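Local atomic coordinates of SecB-like chaperone Rv1957 (Mycobacterium tuberculosis, PDB entry 5MTW), a protein that acts as the chaperone of a toxin-antitoxin-chaperone system, preventing aggregation of antitoxin HigA1 and being required for neutralization of toxin HigB1. Residues R21-A26 / T129-T134; V72-H77 / F138-Y143. One frame throughout, in Å; residues are numbered along the deposited sequence.

Contact 1 (R21-A26 / T129-T134)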
loop_
_atom_site.group_PDB
_atom_site.type_symbol
_atom_site.label_atom_id
_atom_site.label_comp_id
_atom_site.label_asym_id
_atom_site.label_seq_id
_atom_site.Cartn_x
_atom_site.Cartn_y
_atom_site.Cartn_z
ATOM N N ARG A 21 -22.993 17.735 -17.868
ATOM C CA ARG A 21 -24.167 17.857 -17.024
ATOM C C ARG A 21 -24.080 16.948 -15.754
ATOM O O ARG A 21 -24.327 17.391 -14.606
ATOM C CB ARG A 21 -25.416 17.539 -17.859
ATOM C CG ARG A 21 -26.725 17.742 -17.092
ATOM C CD ARG A 21 -27.965 17.145 -17.771
ATOM N NE ARG A 21 -28.981 16.933 -16.737
ATOM C CZ ARG A 21 -29.477 15.759 -16.343
ATOM N NH1 ARG A 21 -29.151 14.603 -16.923
ATOM N NH2 ARG A 21 -30.352 15.757 -15.345
ATOM N N LEU A 22 -23.742 15.677 -15.973
ATOM C CA LEU A 22 -23.520 14.758 -14.873
ATOM C C LEU A 22 -22.268 15.116 -14.035
ATOM O O LEU A 22 -22.277 14.957 -12.813
ATOM C CB LEU A 22 -23.456 13.338 -15.399
ATOM C CG LEU A 22 -23.352 12.221 -14.399
ATOM C CD1 LEU A 22 -24.538 12.169 -13.470
ATOM C CD2 LEU A 22 -23.222 10.949 -15.199
ATOM N N ALA A 23 -21.239 15.671 -14.671
ATOM C CA ALA A 23 -20.082 16.160 -13.955
ATOM C C ALA A 23 -20.366 17.283 -12.957
ATOM O O ALA A 23 -19.590 17.434 -12.034
ATOM C CB ALA A 23 -18.997 16.587 -14.924
ATOM N N ALA A 24 -21.441 18.063 -13.110
ATOM C CA ALA A 24 -21.715 19.176 -12.152
ATOM C C ALA A 24 -22.537 18.691 -10.981
ATOM O O ALA A 24 -22.627 19.384 -9.973
ATOM C CB ALA A 24 -22.437 20.335 -12.832
ATOM N N ARG A 25 -23.156 17.514 -11.134
ATOM C CA ARG A 25 -24.069 16.977 -10.165
ATOM C C ARG A 25 -23.637 15.688 -9.460
ATOM O O ARG A 25 -24.297 15.276 -8.519
ATOM C CB ARG A 25 -25.466 16.817 -10.805
ATOM C CG ARG A 25 -26.315 18.099 -10.602
ATOM C CD ARG A 25 -27.530 18.221 -11.521
ATOM N NE ARG A 25 -27.756 19.620 -11.921
ATOM C CZ ARG A 25 -27.122 20.245 -12.915
ATOM N NH1 ARG A 25 -26.209 19.624 -13.657
ATOM N NH2 ARG A 25 -27.408 21.504 -13.178
ATOM N N ALA A 26 -22.515 15.105 -9.894
ATOM C CA ALA A 26 -22.020 13.826 -9.380
ATOM C C ALA A 26 -20.929 14.011 -8.341
ATOM O O ALA A 26 -20.029 14.845 -8.505
ATOM C CB ALA A 26 -21.525 12.944 -10.517
ATOM N N THR A 129 -21.547 6.937 -19.566
ATOM C CA THR A 129 -20.366 6.430 -20.326
ATOM C C THR A 129 -19.317 7.525 -20.505
ATOM O O THR A 129 -18.181 7.319 -20.197
ATOM C CB THR A 129 -20.792 5.798 -21.666
ATOM O OG1 THR A 129 -21.513 4.598 -21.371
ATOM C CG2 THR A 129 -19.620 5.410 -22.514
ATOM N N ALA A 130 -19.713 8.733 -20.868
ATOM C CA ALA A 130 -18.723 9.794 -21.087
ATOM C C ALA A 130 -18.022 10.166 -19.753
ATOM O O ALA A 130 -16.802 10.458 -19.711
ATOM C CB ALA A 130 -19.394 11.023 -21.671
ATOM N N TYR A 131 -18.832 10.200 -18.687
ATOM C CA TYR A 131 -18.343 10.619 -17.370
ATOM C C TYR A 131 -17.357 9.610 -16.864
ATOM O O TYR A 131 -16.368 10.017 -16.324
ATOM C CB TYR A 131 -19.465 10.801 -16.353
ATOM C CG TYR A 131 -19.024 11.304 -14.962
ATOM C CD1 TYR A 131 -18.762 12.656 -14.726
ATOM C CD2 TYR A 131 -18.831 10.417 -13.918
ATOM C CE1 TYR A 131 -18.395 13.118 -13.467
ATOM C CE2 TYR A 131 -18.438 10.846 -12.656
ATOM C CZ TYR A 131 -18.236 12.196 -12.418
ATOM O OH TYR A 131 -17.857 12.609 -11.165
ATOM N N ALA A 132 -17.653 8.311 -17.075
ATOM C CA ALA A 132 -16.820 7.167 -16.699
ATOM C C ALA A 132 -15.514 7.194 -17.440
ATOM O O ALA A 132 -14.440 6.923 -16.866
ATOM C CB ALA A 132 -17.501 5.818 -16.961
ATOM N N ALA A 133 -15.618 7.531 -18.722
ATOM C CA ALA A 133 -14.444 7.608 -19.596
ATOM C C ALA A 133 -13.506 8.743 -19.270
ATOM O O ALA A 133 -12.361 8.759 -19.715
ATOM C CB ALA A 133 -14.898 7.712 -21.067
ATOM N N THR A 134 -13.986 9.754 -18.583
ATOM C CA THR A 134 -13.178 10.901 -18.269
ATOM C C THR A 134 -12.894 10.974 -16.769
ATOM O O THR A 134 -11.867 10.487 -16.331
ATOM C CB THR A 134 -13.867 12.169 -18.771
ATOM O OG1 THR A 134 -15.159 12.267 -18.192
ATOM C CG2 THR A 134 -14.035 12.128 -20.351
#

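Contact 2 (V72-H77 / F138-Y143)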
loop_
_atom_site.group_PDB
_atom_site.type_symbol
_atom_site.label_atom_id
_atom_site.label_comp_id
_atom_site.label_asym_id
_atom_site.label_seq_id
_atom_site.Cartn_x
_atom_site.Cartn_y
_atom_site.Cartn_z
ATOM N N VAL A 72 -18.274 3.161 -11.440
ATOM C CA VAL A 72 -17.293 3.085 -12.542
ATOM C C VAL A 72 -16.301 2.005 -12.216
ATOM O O VAL A 72 -15.698 2.005 -11.097
ATOM C CB VAL A 72 -16.539 4.418 -12.771
ATOM C CG1 VAL A 72 -15.503 4.255 -13.903
ATOM C CG2 VAL A 72 -17.573 5.466 -13.126
ATOM N N ARG A 73 -16.130 1.064 -13.156
ATOM C CA ARG A 73 -15.227 -0.060 -12.991
ATOM C C ARG A 73 -14.173 -0.002 -14.097
ATOM O O ARG A 73 -14.483 0.299 -15.280
ATOM C CB ARG A 73 -15.969 -1.437 -13.077
ATOM C CG ARG A 73 -16.901 -1.778 -11.971
ATOM C CD ARG A 73 -17.430 -3.215 -12.102
ATOM N NE ARG A 73 -18.546 -3.263 -13.034
ATOM C CZ ARG A 73 -18.535 -3.869 -14.229
ATOM N NH1 ARG A 73 -17.464 -4.550 -14.648
ATOM N NH2 ARG A 73 -19.630 -3.784 -15.002
ATOM N N ILE A 74 -12.941 -0.254 -13.719
ATOM C CA ILE A 74 -11.872 -0.477 -14.706
ATOM C C ILE A 74 -11.216 -1.819 -14.433
ATOM O O ILE A 74 -10.707 -2.078 -13.314
ATOM C CB ILE A 74 -10.836 0.677 -14.759
ATOM C CG1 ILE A 74 -11.616 1.972 -15.088
ATOM C CG2 ILE A 74 -9.760 0.372 -15.809
ATOM C CD1 ILE A 74 -10.816 3.214 -14.964
ATOM N N SER A 75 -11.374 -2.672 -15.440
ATOM C CA SER A 75 -10.737 -4.008 -15.532
ATOM C C SER A 75 -9.347 -3.859 -16.183
ATOM O O SER A 75 -9.201 -3.090 -17.143
ATOM C CB SER A 75 -11.645 -4.968 -16.351
ATOM O OG SER A 75 -11.088 -6.257 -16.365
ATOM N N CYS A 76 -8.317 -4.448 -15.575
ATOM C CA CYS A 76 -6.949 -4.323 -16.055
ATOM C C CYS A 76 -6.320 -5.710 -16.295
ATOM O O CYS A 76 -6.528 -6.679 -15.487
ATOM C CB CYS A 76 -6.091 -3.566 -15.064
ATOM S SG CYS A 76 -6.805 -2.022 -14.525
ATOM N N HIS A 77 -5.469 -5.775 -17.308
ATOM C CA HIS A 77 -4.670 -6.997 -17.599
ATOM C C HIS A 77 -3.189 -6.549 -17.780
ATOM O O HIS A 77 -2.857 -5.747 -18.646
ATOM C CB HIS A 77 -5.203 -7.833 -18.803
ATOM C CG HIS A 77 -4.495 -9.164 -18.907
ATOM N ND1 HIS A 77 -4.817 -10.243 -18.106
ATOM C CD2 HIS A 77 -3.407 -9.549 -19.621
ATOM C CE1 HIS A 77 -4.001 -11.249 -18.359
ATOM N NE2 HIS A 77 -3.131 -10.849 -19.268
ATOM N N PHE A 138 -9.874 8.760 -14.764
ATOM C CA PHE A 138 -8.750 9.484 -14.167
ATOM C C PHE A 138 -8.754 9.531 -12.618
ATOM O O PHE A 138 -7.714 9.778 -11.997
ATOM C CB PHE A 138 -8.631 10.871 -14.809
ATOM C CG PHE A 138 -8.044 10.783 -16.209
ATOM C CD1 PHE A 138 -6.678 10.823 -16.393
ATOM C CD2 PHE A 138 -8.852 10.582 -17.318
ATOM C CE1 PHE A 138 -6.126 10.713 -17.664
ATOM C CE2 PHE A 138 -8.302 10.461 -18.591
ATOM C CZ PHE A 138 -6.933 10.529 -18.757
ATOM N N ALA A 139 -9.920 9.346 -12.011
ATOM C CA ALA A 139 -9.980 9.160 -10.558
ATOM C C ALA A 139 -9.342 7.817 -10.105
ATOM O O ALA A 139 -8.714 7.662 -9.004
ATOM C CB ALA A 139 -11.432 9.193 -10.127
ATOM N N LEU A 140 -9.599 6.824 -10.916
ATOM C CA LEU A 140 -9.233 5.440 -10.611
ATOM C C LEU A 140 -7.774 5.153 -10.983
ATOM O O LEU A 140 -7.122 4.332 -10.366
ATOM C CB LEU A 140 -10.136 4.446 -11.352
ATOM C CG LEU A 140 -11.515 4.168 -10.695
ATOM C CD1 LEU A 140 -12.430 3.348 -11.619
ATOM C CD2 LEU A 140 -11.213 3.438 -9.382
ATOM N N TYR A 141 -7.255 5.815 -12.010
ATOM C CA TYR A 141 -5.928 5.529 -12.475
ATOM C C TYR A 141 -4.863 5.537 -11.379
ATOM O O TYR A 141 -4.039 4.640 -11.351
ATOM C CB TYR A 141 -5.510 6.421 -13.692
ATOM C CG TYR A 141 -4.152 6.050 -14.211
ATOM C CD1 TYR A 141 -3.987 4.963 -15.041
ATOM C CD2 TYR A 141 -3.042 6.784 -13.894
ATOM C CE1 TYR A 141 -2.750 4.615 -15.511
ATOM C CE2 TYR A 141 -1.784 6.435 -14.357
ATOM C CZ TYR A 141 -1.647 5.340 -15.175
ATOM O OH TYR A 141 -0.495 4.976 -15.765
ATOM N N PRO A 142 -4.917 6.514 -10.431
ATOM C CA PRO A 142 -3.831 6.499 -9.407
ATOM C C PRO A 142 -3.885 5.260 -8.473
ATOM O O PRO A 142 -2.876 4.761 -8.030
ATOM C CB PRO A 142 -4.076 7.796 -8.632
ATOM C CG PRO A 142 -4.677 8.695 -9.632
ATOM C CD PRO A 142 -5.539 7.838 -10.541
ATOM N N TYR A 143 -5.082 4.693 -8.296
ATOM C CA TYR A 143 -5.226 3.535 -7.484
ATOM C C TYR A 143 -4.707 2.300 -8.172
ATOM O O TYR A 143 -4.170 1.321 -7.561
ATOM C CB TYR A 143 -6.694 3.281 -7.152
ATOM C CG TYR A 143 -7.225 4.337 -6.217
ATOM C CD1 TYR A 143 -7.668 5.557 -6.721
ATOM C CD2 TYR A 143 -7.291 4.119 -4.847
ATOM C CE1 TYR A 143 -8.160 6.570 -5.875
ATOM C CE2 TYR A 143 -7.794 5.110 -3.992
ATOM C CZ TYR A 143 -8.230 6.330 -4.507
ATOM O OH TYR A 143 -8.751 7.295 -3.627
#

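Contact 1 (R21-A26 / T129-T134)
Y131 carries the whole contact, pushing its ring and CB against three apolar residues, L22, A23 and A26. A23 is met first: its CB lies in the plane of the ring at the edge, 3.8 Å from Y131 CE1, and its CA approaches the same CE1 at 3.5 Å from an oblique direction. L22 lies roughly perpendicular to the tyrosine side chain, and its CD2 branch touches the root of that side chain, Y131 CB, at 3.9 Å. At the far end A26 CB sits 3.7 Å from Y131 OH. With CG anti to the backbone N (chi1 -177°), the side chain of Y131 runs from L22, at its CB, to A26 of strand 26-40, at its OH. In this SecB-like fold the long helix 125-154 packs on a four-stranded antiparallel sheet, and here its first turns hold the short N-terminal helix. F112 of the inner strand 99-114 meets the Y131 ring edge-to-face, while I164 of the second subunit packs on Y131 too. Charged groups stay at the periphery: R21 forms a salt bridge with E127 and R25 one with E120, and R25 NH1 adds a weak hydrogen bond to R21 O.

Contact 2 (V72-H77 / F138-Y143)
L140, the residue that reaches over to V72 and I74, receives on its carbonyl O the backbone N of Y143 at 2.9 Å. This bond spans three residues, at a kink of helix 125-154 where P142 has no N-H to offer and Y143 N bonds to L140 in place of the usual partner four residues back, A139. On the helix side, the L140 side chain does nearly all the packing. Its CG is anti to the carbonyl carbon (chi1 -82°), and CD1, extended by a chi2 of 171°, is the branch that meets the strand. The side chains of I74 and L140 run antiparallel, side by side: I74 CD1 lies 3.7 Å from L140 CD1 and 3.9 Å from L140 CB, so the isoleucine tip runs back along the leucine toward its root. V72 meets the same methyl obliquely, with its CG1 3.9 Å from L140 CD1, while the V72 carbonyl O approaches that CD1 at 3.6 Å. V72 and I74 alternate along strand 69-82 with R73, which turns to the other face of the antiparallel sheet and forms salt bridges with D61 and E107. A110 of strand 99-114 and F56 of strand 50-62 extend the apolar layer beneath the helix by touching L140 and I74 respectively. One buried leucine side chain, chiefly its CD1 methyl, thus joins helix to strand through dispersion contacts, while the polar bonding of the backbones is spent within the helix and between neighbouring strands.

In the fold
Both contacts use helix 125-154 and are buried, but they lie in different parts of the fold. The centre of contact 2 lies about 1 Å from the centre of the chain, and this contact seats the helix on an inner strand, 69-82; contact 1, its centre about 16 Å from that of the chain, ties the N-terminal end of the helix to helix 20-25. Their centres are about 15 Å apart, yet A132 CB and V72 CG2 touch at 3.9 Å. The core contact is made by aliphatic side chains, with one backbone carbonyl against a leucine methyl, whereas the peripheral one turns on an aromatic ring, the charged ends of R21 and R25 being set apart from it. Each also touches the second subunit.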